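Local coordinates for protein BvnE (Penicillium brevicompactum, PDB 6U9I) that acts as a semipinacolase in brevianamide assembly, probably directing the stereoselective semipinacol rearrangement that sets the configuration of the product, at residues A[106-118]-A[134-148]. Sequence-based numbering, arbitrary orientation. Where two conformers were deposited one is given.
Sequences EAACGLYENEYMV and EFADSDYCVKFAERQ
Tyr-112 points the edge of its ring, at CD1, into the face of Phe-144, an edge-to-face pair with planes at 73° and centroids 4.8 Å apart. The pair belongs to an aromatic cluster, completed by Tyr-140, that seats helix 138-150 against strand 110-122, the first strand of the antiparallel hairpin whose second strand, 129-136, runs on into the helix. Tyr-140 turns its own edge toward the Tyr-112 ring in a more offset fashion, while Glu-113 O sits over the centre of one Tyr-140 face and Glu-113 N donates to Tyr-140 OH (2.8 Å). Cys-109 SG approaches the Phe-144 ring obliquely, 3.5 Å from CE1, and lies over one face of the Arg-147 guanidinium. Bent at chi3 (54°), Arg-147 grips Leu-111 O end-on with NH1 and NH2, and NH2 also reaches Cys-109 O from above the carbonyl plane. An alanine in place of Arg-147 would probably leave Leu-111 O without its two-nitrogen grip and remove the guanidinium that Cys-109 SG lies over. At the other end, Met-117 and Phe-135 form a hydrogen-bonded strand pair, and Asp-137 N-caps the helix through OD1, which also accepts from Ser-138 of the second subunit. Between these ends Asn-114 ND2 donates to Tyr-112 OH and to Cys-141 SG, both close to the plane of its amide, the sulfur 3.5 Å from ND2.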
ATOM      1  N   GLU A 106      18.186  -0.369 -13.771  1.00 30.13           N
ATOM      2  CA  GLU A 106      19.338  -1.204 -14.079  1.00 28.05           C
ATOM      3  C   GLU A 106      20.495  -0.731 -13.219  1.00 27.56           C
ATOM      4  O   GLU A 106      20.860   0.450 -13.253  1.00 28.90           O
ATOM      5  CB  GLU A 106      19.677  -1.138 -15.574  1.00 30.26           C
ATOM      6  CG  GLU A 106      18.664  -1.875 -16.447  1.00 32.90           C
ATOM      7  CD  GLU A 106      18.632  -1.397 -17.896  1.00 33.80           C
ATOM      8  OE1 GLU A 106      19.553  -0.662 -18.312  1.00 37.74           O
ATOM      9  OE2 GLU A 106      17.674  -1.756 -18.621  1.00 39.45           O
ATOM     10  N   ALA A 107      21.039  -1.636 -12.421  1.00 28.38           N
ATOM     11  CA  ALA A 107      22.112  -1.329 -11.491  1.00 29.44           C
ATOM     12  C   ALA A 107      23.317  -2.214 -11.806  1.00 33.69           C
ATOM     13  O   ALA A 107      23.265  -3.069 -12.692  1.00 36.28           O
ATOM     14  CB  ALA A 107      21.631  -1.511 -10.050  1.00 33.47           C
ATOM     15  N   ALA A 108      24.418  -1.994 -11.080  1.00 36.43           N
ATOM     16  CA  ALA A 108      25.606  -2.815 -11.301  1.00 36.25           C
ATOM     17  C   ALA A 108      25.319  -4.279 -10.993  1.00 39.67           C
ATOM     18  O   ALA A 108      25.751  -5.173 -11.730  1.00 47.00           O
ATOM     19  CB  ALA A 108      26.772  -2.301 -10.456  1.00 36.57           C
ATOM     20  N   CYS A 109      24.564  -4.548  -9.926  1.00 40.09           N
ATOM     21  CA  CYS A 109      24.237  -5.918  -9.548  1.00 40.12           C
ATOM     22  C   CYS A 109      23.137  -6.531 -10.403  1.00 36.08           C
ATOM     23  O   CYS A 109      22.738  -7.671 -10.141  1.00 45.07           O
ATOM     24  CB  CYS A 109      23.826  -5.985  -8.071  1.00 45.95           C
ATOM     25  SG  CYS A 109      22.192  -5.278  -7.699  1.00 47.51           S
ATOM     26  N   GLY A 110      22.638  -5.821 -11.416  1.00 36.59           N
ATOM     27  CA  GLY A 110      21.581  -6.330 -12.265  1.00 32.17           C
ATOM     28  C   GLY A 110      20.318  -5.490 -12.152  1.00 30.55           C
ATOM     29  O   GLY A 110      20.376  -4.288 -11.865  1.00 35.51           O
ATOM     30  N   LEU A 111      19.179  -6.140 -12.366  1.00 33.22           N
ATOM     31  CA  LEU A 111      17.899  -5.444 -12.393  1.00 30.47           C
ATOM     32  C   LEU A 111      17.418  -5.087 -10.993  1.00 32.28           C
ATOM     33  O   LEU A 111      17.615  -5.840 -10.034  1.00 28.50           O
ATOM     34  CB  LEU A 111      16.844  -6.298 -13.087  1.00 33.29           C
ATOM     35  CG  LEU A 111      17.109  -6.577 -14.563  1.00 36.75           C
ATOM     36  CD1 LEU A 111      15.920  -7.268 -15.186  1.00 30.10           C
ATOM     37  CD2 LEU A 111      17.421  -5.276 -15.285  1.00 33.25           C
ATOM     38  N   TYR A 112      16.780  -3.927 -10.888  1.00 28.10           N
ATOM     39  CA  TYR A 112      16.047  -3.516  -9.697  1.00 22.87           C
ATOM     40  C   TYR A 112      14.573  -3.472 -10.072  1.00 27.78           C
ATOM     41  O   TYR A 112      14.184  -2.701 -10.953  1.00 23.86           O
ATOM     42  CB  TYR A 112      16.524  -2.151  -9.207  1.00 23.78           C
ATOM     43  CG  TYR A 112      15.696  -1.583  -8.077  1.00 30.01           C
ATOM     44  CD1 TYR A 112      15.899  -1.995  -6.767  1.00 30.01           C
ATOM     45  CD2 TYR A 112      14.713  -0.629  -8.320  1.00 34.96           C
ATOM     46  CE1 TYR A 112      15.151  -1.475  -5.723  1.00 34.47           C
ATOM     47  CE2 TYR A 112      13.956  -0.103  -7.284  1.00 31.17           C
ATOM     48  CZ  TYR A 112      14.176  -0.535  -5.990  1.00 31.08           C
ATOM     49  OH  TYR A 112      13.427  -0.016  -4.955  1.00 39.52           O
ATOM     50  N   GLU A 113      13.761  -4.329  -9.445  1.00 22.16           N
ATOM     51  CA  GLU A 113      12.345  -4.460  -9.824  1.00 23.66           C
ATOM     52  C   GLU A 113      11.514  -4.530  -8.545  1.00 29.79           C
ATOM     53  O   GLU A 113      11.268  -5.620  -8.016  1.00 26.31           O
ATOM     54  CB  GLU A 113      12.119  -5.689 -10.698  1.00 25.42           C
ATOM     55  CG  GLU A 113      12.888  -5.685 -12.004  1.00 29.52           C
ATOM     56  CD  GLU A 113      12.843  -7.036 -12.683  1.00 39.47           C
ATOM     57  OE1 GLU A 113      13.446  -7.996 -12.148  1.00 37.52           O
ATOM     58  OE2 GLU A 113      12.181  -7.140 -13.733  1.00 33.26           O
ATOM     59  N   ASN A 114      11.067  -3.376  -8.064  1.00 19.29           N
ATOM     60  CA  ASN A 114      10.358  -3.307  -6.795  1.00 20.81           C
ATOM     61  C   ASN A 114       8.885  -2.987  -7.030  1.00 18.70           C
ATOM     62  O   ASN A 114       8.439  -2.730  -8.154  1.00 17.89           O
ATOM     63  CB  ASN A 114      11.005  -2.267  -5.866  1.00 21.53           C
ATOM     64  CG  ASN A 114      10.967  -2.670  -4.385  1.00 26.75           C
ATOM     65  OD1 ASN A 114      10.091  -3.413  -3.948  1.00 24.11           O
ATOM     66  ND2 ASN A 114      11.920  -2.163  -3.608  1.00 24.98           N
ATOM     67  N   GLU A 115       8.130  -3.020  -5.936  1.00 15.31           N
ATOM     68  CA  GLU A 115       6.685  -2.833  -5.947  1.00 12.90           C
ATOM     69  C   GLU A 115       6.302  -2.056  -4.700  1.00 15.65           C
ATOM     70  O   GLU A 115       6.837  -2.318  -3.616  1.00 15.51           O
ATOM     71  CB  GLU A 115       5.954  -4.185  -5.979  1.00 15.30           C
ATOM     72  CG  GLU A 115       4.430  -4.090  -5.992  1.00 15.28           C
ATOM     73  CD  GLU A 115       3.761  -5.457  -5.921  1.00 19.00           C
ATOM     74  OE1 GLU A 115       2.553  -5.525  -5.590  1.00 17.55           O
ATOM     75  OE2 GLU A 115       4.444  -6.471  -6.203  1.00 20.33           O
ATOM     76  N   TYR A 116       5.389  -1.095  -4.845  1.00 13.53           N
ATOM     77  CA  TYR A 116       5.059  -0.206  -3.738  1.00 14.00           C
ATOM     78  C   TYR A 116       3.571   0.084  -3.705  1.00 15.67           C
ATOM     79  O   TYR A 116       2.896   0.081  -4.738  1.00 13.94           O
ATOM     80  CB  TYR A 116       5.768   1.152  -3.815  1.00 17.54           C
ATOM     81  CG  TYR A 116       7.167   1.113  -4.354  1.00 19.24           C
ATOM     82  CD1 TYR A 116       7.392   0.970  -5.723  1.00 21.79           C
ATOM     83  CD2 TYR A 116       8.264   1.232  -3.511  1.00 31.08           C
ATOM     84  CE1 TYR A 116       8.657   0.936  -6.227  1.00 26.76           C
ATOM     85  CE2 TYR A 116       9.557   1.192  -4.021  1.00 25.24           C
ATOM     86  CZ  TYR A 116       9.739   1.048  -5.374  1.00 24.30           C
ATOM     87  OH  TYR A 116      11.011   1.014  -5.922  1.00 34.88           O
ATOM     88  N   MET A 117       3.084   0.397  -2.510  1.00 12.59           N
ATOM     89  CA  MET A 117       1.833   1.123  -2.332  1.00 12.90           C
ATOM     90  C   MET A 117       2.196   2.501  -1.796  1.00 15.13           C
ATOM     91  O   MET A 117       2.779   2.615  -0.710  1.00 14.91           O
ATOM     92  CB  MET A 117       0.889   0.384  -1.381  1.00 16.10           C
ATOM     93  CG  MET A 117      -0.562   0.832  -1.449  1.00 20.73           C
ATOM     94  SD  MET A 117      -1.387   0.375  -2.997  1.00 21.50           S
ATOM     95  CE  MET A 117      -1.379  -1.409  -2.914  1.00 21.83           C
ATOM     96  N   VAL A 118       1.867   3.546  -2.553  1.00 13.01           N
ATOM     97  CA  VAL A 118       2.234   4.918  -2.220  0.66 12.84           C
ATOM     98  C   VAL A 118       0.976   5.699  -1.862  1.00 14.59           C
ATOM     99  O   VAL A 118      -0.070   5.541  -2.502  1.00 15.17           O
ATOM    100  CB  VAL A 118       2.993   5.562  -3.403  0.66 15.39           C
ATOM    101  CG1 VAL A 118       3.055   7.072  -3.279  0.66 19.03           C
ATOM    102  CG2 VAL A 118       4.395   4.957  -3.503  0.66 12.57           C
ATOM    103  N   GLU A 134       5.702   5.771   1.307  1.00 15.54           N
ATOM    104  CA  GLU A 134       6.145   4.816   0.293  0.51 16.29           C
ATOM    105  C   GLU A 134       6.275   3.450   0.958  1.00 16.14           C
ATOM    106  O   GLU A 134       7.293   3.145   1.587  1.00 16.57           O
ATOM    107  CB  GLU A 134       7.454   5.266  -0.349  0.51 16.18           C
ATOM    108  CG  GLU A 134       7.290   6.495  -1.217  0.51 19.59           C
ATOM    109  CD  GLU A 134       8.600   7.016  -1.770  0.51 23.41           C
ATOM    110  OE1 GLU A 134       9.673   6.560  -1.316  0.51 24.25           O
ATOM    111  OE2 GLU A 134       8.553   7.891  -2.662  0.51 26.49           O
ATOM    112  N   PHE A 135       5.240   2.622   0.813  1.00 15.29           N
ATOM    113  CA  PHE A 135       5.208   1.292   1.422  1.00 12.34           C
ATOM    114  C   PHE A 135       5.786   0.299   0.413  1.00 15.65           C
ATOM    115  O   PHE A 135       5.116  -0.072  -0.554  1.00 16.36           O
ATOM    116  CB  PHE A 135       3.773   0.938   1.810  1.00 15.49           C
ATOM    117  CG  PHE A 135       3.656  -0.214   2.782  1.00 16.37           C
ATOM    118  CD1 PHE A 135       3.934  -1.515   2.378  1.00 18.89           C
ATOM    119  CD2 PHE A 135       3.219   0.004   4.083  1.00 17.82           C
ATOM    120  CE1 PHE A 135       3.819  -2.590   3.267  1.00 21.54           C
ATOM    121  CE2 PHE A 135       3.096  -1.072   4.983  1.00 19.11           C
ATOM    122  CZ  PHE A 135       3.404  -2.358   4.577  1.00 19.10           C
ATOM    123  N   ALA A 136       7.023  -0.133   0.641  1.00 12.98           N
ATOM    124  CA  ALA A 136       7.767  -0.954  -0.306  1.00 18.19           C
ATOM    125  C   ALA A 136       7.589  -2.445  -0.028  1.00 18.11           C
ATOM    126  O   ALA A 136       7.147  -2.863   1.049  1.00 17.34           O
ATOM    127  CB  ALA A 136       9.262  -0.604  -0.258  1.00 18.83           C
ATOM    128  N   ASP A 137       7.927  -3.249  -1.039  1.00 14.51           N
ATOM    129  CA  ASP A 137       8.177  -4.684  -0.887  1.00 16.24           C
ATOM    130  C   ASP A 137       9.456  -4.825  -0.065  1.00 17.43           C
ATOM    131  O   ASP A 137      10.565  -4.674  -0.587  1.00 19.32           O
ATOM    132  CB  ASP A 137       8.302  -5.321  -2.271  1.00 16.02           C
ATOM    133  CG  ASP A 137       8.571  -6.832  -2.240  1.00 17.15           C
ATOM    134  OD1 ASP A 137       9.002  -7.400  -1.213  1.00 18.56           O
ATOM    135  OD2 ASP A 137       8.374  -7.462  -3.297  1.00 17.04           O
ATOM    136  N   SER A 138       9.311  -5.076   1.237  1.00 15.57           N
ATOM    137  CA  SER A 138      10.475  -5.001   2.115  1.00 14.95           C
ATOM    138  C   SER A 138      11.422  -6.175   1.893  1.00 18.79           C
ATOM    139  O   SER A 138      12.645  -6.019   2.000  1.00 19.90           O
ATOM    140  CB  SER A 138      10.016  -4.948   3.572  1.00 17.27           C
ATOM    141  OG  SER A 138       9.043  -5.959   3.815  1.00 18.49           O
ATOM    142  N   ASP A 139      10.881  -7.364   1.608  1.00 16.77           N
ATOM    143  CA  ASP A 139      11.756  -8.487   1.278  1.00 21.94           C
ATOM    144  C   ASP A 139      12.636  -8.145   0.090  1.00 24.00           C
ATOM    145  O   ASP A 139      13.842  -8.423   0.098  1.00 25.14           O
ATOM    146  CB  ASP A 139      10.949  -9.752   0.979  1.00 19.34           C
ATOM    147  CG  ASP A 139      11.838 -10.926   0.569  1.00 27.09           C
ATOM    148  OD1 ASP A 139      12.763 -11.252   1.336  1.00 26.18           O
ATOM    149  OD2 ASP A 139      11.627 -11.513  -0.519  1.00 24.19           O
ATOM    150  N   TYR A 140      12.054  -7.522  -0.937  1.00 22.87           N
ATOM    151  CA  TYR A 140      12.859  -7.150  -2.091  1.00 22.62           C
ATOM    152  C   TYR A 140      13.906  -6.115  -1.707  1.00 23.53           C
ATOM    153  O   TYR A 140      15.049  -6.179  -2.174  1.00 26.37           O
ATOM    154  CB  TYR A 140      11.976  -6.631  -3.227  1.00 22.43           C
ATOM    155  CG  TYR A 140      12.769  -6.545  -4.501  1.00 22.99           C
ATOM    156  CD1 TYR A 140      12.886  -7.640  -5.333  1.00 25.67           C
ATOM    157  CD2 TYR A 140      13.453  -5.383  -4.840  1.00 26.76           C
ATOM    158  CE1 TYR A 140      13.638  -7.579  -6.488  1.00 29.99           C
ATOM    159  CE2 TYR A 140      14.201  -5.310  -5.990  1.00 27.60           C
ATOM    160  CZ  TYR A 140      14.291  -6.414  -6.813  1.00 29.43           C
ATOM    161  OH  TYR A 140      15.043  -6.354  -7.963  1.00 25.11           O
ATOM    162  N   CYS A 141      13.531  -5.170  -0.841  1.00 21.02           N
ATOM    163  CA  CYS A 141      14.457  -4.143  -0.368  1.00 23.70           C
ATOM    164  C   CYS A 141      15.677  -4.770   0.299  1.00 30.22           C
ATOM    165  O   CYS A 141      16.823  -4.382   0.036  1.00 26.33           O
ATOM    166  CB  CYS A 141      13.724  -3.241   0.623  1.00 24.35           C
ATOM    167  SG  CYS A 141      12.748  -1.970  -0.202  1.00 25.15           S
ATOM    168  N   VAL A 142      15.433  -5.723   1.195  1.00 25.63           N
ATOM    169  CA  VAL A 142      16.503  -6.377   1.938  1.00 31.62           C
ATOM    170  C   VAL A 142      17.358  -7.216   1.004  1.00 31.81           C
ATOM    171  O   VAL A 142      18.593  -7.184   1.070  1.00 32.17           O
ATOM    172  CB  VAL A 142      15.906  -7.227   3.073  1.00 27.99           C
ATOM    173  CG1 VAL A 142      17.003  -7.987   3.792  1.00 32.41           C
ATOM    174  CG2 VAL A 142      15.130  -6.347   4.053  1.00 28.26           C
ATOM    175  N   LYS A 143      16.716  -7.977   0.118  1.00 24.71           N
ATOM    176  CA  LYS A 143      17.465  -8.795  -0.827  1.00 27.66           C
ATOM    177  C   LYS A 143      18.293  -7.932  -1.770  1.00 36.86           C
ATOM    178  O   LYS A 143      19.426  -8.290  -2.114  1.00 35.38           O
ATOM    179  CB  LYS A 143      16.510  -9.693  -1.610  1.00 26.50           C
ATOM    180  CG  LYS A 143      15.889 -10.790  -0.768  1.00 29.85           C
ATOM    181  CD  LYS A 143      15.308 -11.869  -1.648  1.00 34.44           C
ATOM    182  CE  LYS A 143      14.500 -12.877  -0.851  1.00 34.61           C
ATOM    183  NZ  LYS A 143      14.912 -12.966   0.578  1.00 33.79           N
ATOM    184  N   PHE A 144      17.752  -6.786  -2.197  1.00 31.89           N
ATOM    185  CA  PHE A 144      18.522  -5.930  -3.092  1.00 36.03           C
ATOM    186  C   PHE A 144      19.721  -5.316  -2.379  1.00 39.98           C
ATOM    187  O   PHE A 144      20.781  -5.139  -2.991  1.00 41.75           O
ATOM    188  CB  PHE A 144      17.635  -4.841  -3.697  1.00 33.47           C
ATOM    189  CG  PHE A 144      18.332  -4.012  -4.744  1.00 33.74           C
ATOM    190  CD1 PHE A 144      18.445  -4.472  -6.050  1.00 40.81           C
ATOM    191  CD2 PHE A 144      18.876  -2.778  -4.420  1.00 39.42           C
ATOM    192  CE1 PHE A 144      19.089  -3.716  -7.017  1.00 35.69           C
ATOM    193  CE2 PHE A 144      19.518  -2.016  -5.378  1.00 41.47           C
ATOM    194  CZ  PHE A 144      19.627  -2.485  -6.678  1.00 39.86           C
ATOM    195  N   ALA A 145      19.582  -4.997  -1.090  1.00 31.88           N
ATOM    196  CA  ALA A 145      20.733  -4.535  -0.324  1.00 38.67           C
ATOM    197  C   ALA A 145      21.814  -5.606  -0.268  1.00 45.92           C
ATOM    198  O   ALA A 145      23.003  -5.307  -0.432  1.00 46.46           O
ATOM    199  CB  ALA A 145      20.299  -4.126   1.085  1.00 41.39           C
ATOM    200  N   GLU A 146      21.415  -6.864  -0.050  1.00 41.17           N
ATOM    201  CA  GLU A 146      22.361  -7.978  -0.086  1.00 42.86           C
ATOM    202  C   GLU A 146      23.049  -8.075  -1.443  1.00 48.65           C
ATOM    203  O   GLU A 146      24.280  -8.174  -1.520  1.00 53.50           O
ATOM    204  CB  GLU A 146      21.638  -9.288   0.238  1.00 41.85           C
ATOM    205  CG  GLU A 146      20.974  -9.334   1.606  1.00 45.48           C
ATOM    206  CD  GLU A 146      19.990 -10.492   1.743  1.00 52.52           C
ATOM    207  OE1 GLU A 146      19.393 -10.641   2.831  1.00 57.36           O
ATOM    208  OE2 GLU A 146      19.810 -11.251   0.764  1.00 56.49           O
ATOM    209  N   ARG A 147      22.264  -8.062  -2.529  1.00 42.84           N
ATOM    210  CA  ARG A 147      22.839  -8.178  -3.870  1.00 45.38           C
ATOM    211  C   ARG A 147      23.829  -7.061  -4.165  1.00 53.81           C
ATOM    212  O   ARG A 147      24.812  -7.277  -4.885  1.00 50.45           O
ATOM    213  CB  ARG A 147      21.742  -8.172  -4.933  1.00 40.35           C
ATOM    214  CG  ARG A 147      20.871  -9.397  -4.969  1.00 39.35           C
ATOM    215  CD  ARG A 147      19.655  -9.134  -5.840  1.00 39.25           C
ATOM    216  NE  ARG A 147      20.052  -8.671  -7.167  1.00 38.23           N
ATOM    217  CZ  ARG A 147      19.261  -7.994  -7.992  1.00 40.82           C
ATOM    218  NH1 ARG A 147      18.024  -7.683  -7.622  1.00 35.50           N
ATOM    219  NH2 ARG A 147      19.710  -7.618  -9.180  1.00 36.76           N
ATOM    220  N   GLN A 148      23.578  -5.877  -3.631  1.00 53.54           N
ATOM    221  CA  GLN A 148      24.435  -4.740  -3.846  1.00 53.49           C
ATOM    222  C   GLN A 148      25.711  -4.895  -3.049  1.00 56.02           C
ATOM    223  O   GLN A 148      26.781  -4.630  -3.578  1.00 60.50           O
ATOM    224  CB  GLN A 148      23.727  -3.411  -3.563  1.00 50.68           C
ATOM    225  CG  GLN A 148      22.913  -2.841  -4.715  1.00 50.32           C
ATOM    226  CD  GLN A 148      22.888  -1.326  -4.716  1.00 64.89           C
ATOM    227  OE1 GLN A 148      22.688  -0.710  -3.667  1.00 52.36           O
ATOM    228  NE2 GLN A 148      23.113  -0.711  -5.897  1.00 65.77           N
TER
HETATM  229  O   HOH W   1      22.481  -9.829  -8.517  1.00 42.78           O
HETATM  230  O   HOH W   2      14.829  -8.347  -9.556  1.00 29.07           O
HETATM  231  O   HOH W   3       9.004  -6.564  -5.803  1.00 37.67           O
HETATM  232  O   HOH W   4       6.823  -7.798  -5.908  1.00 21.68           O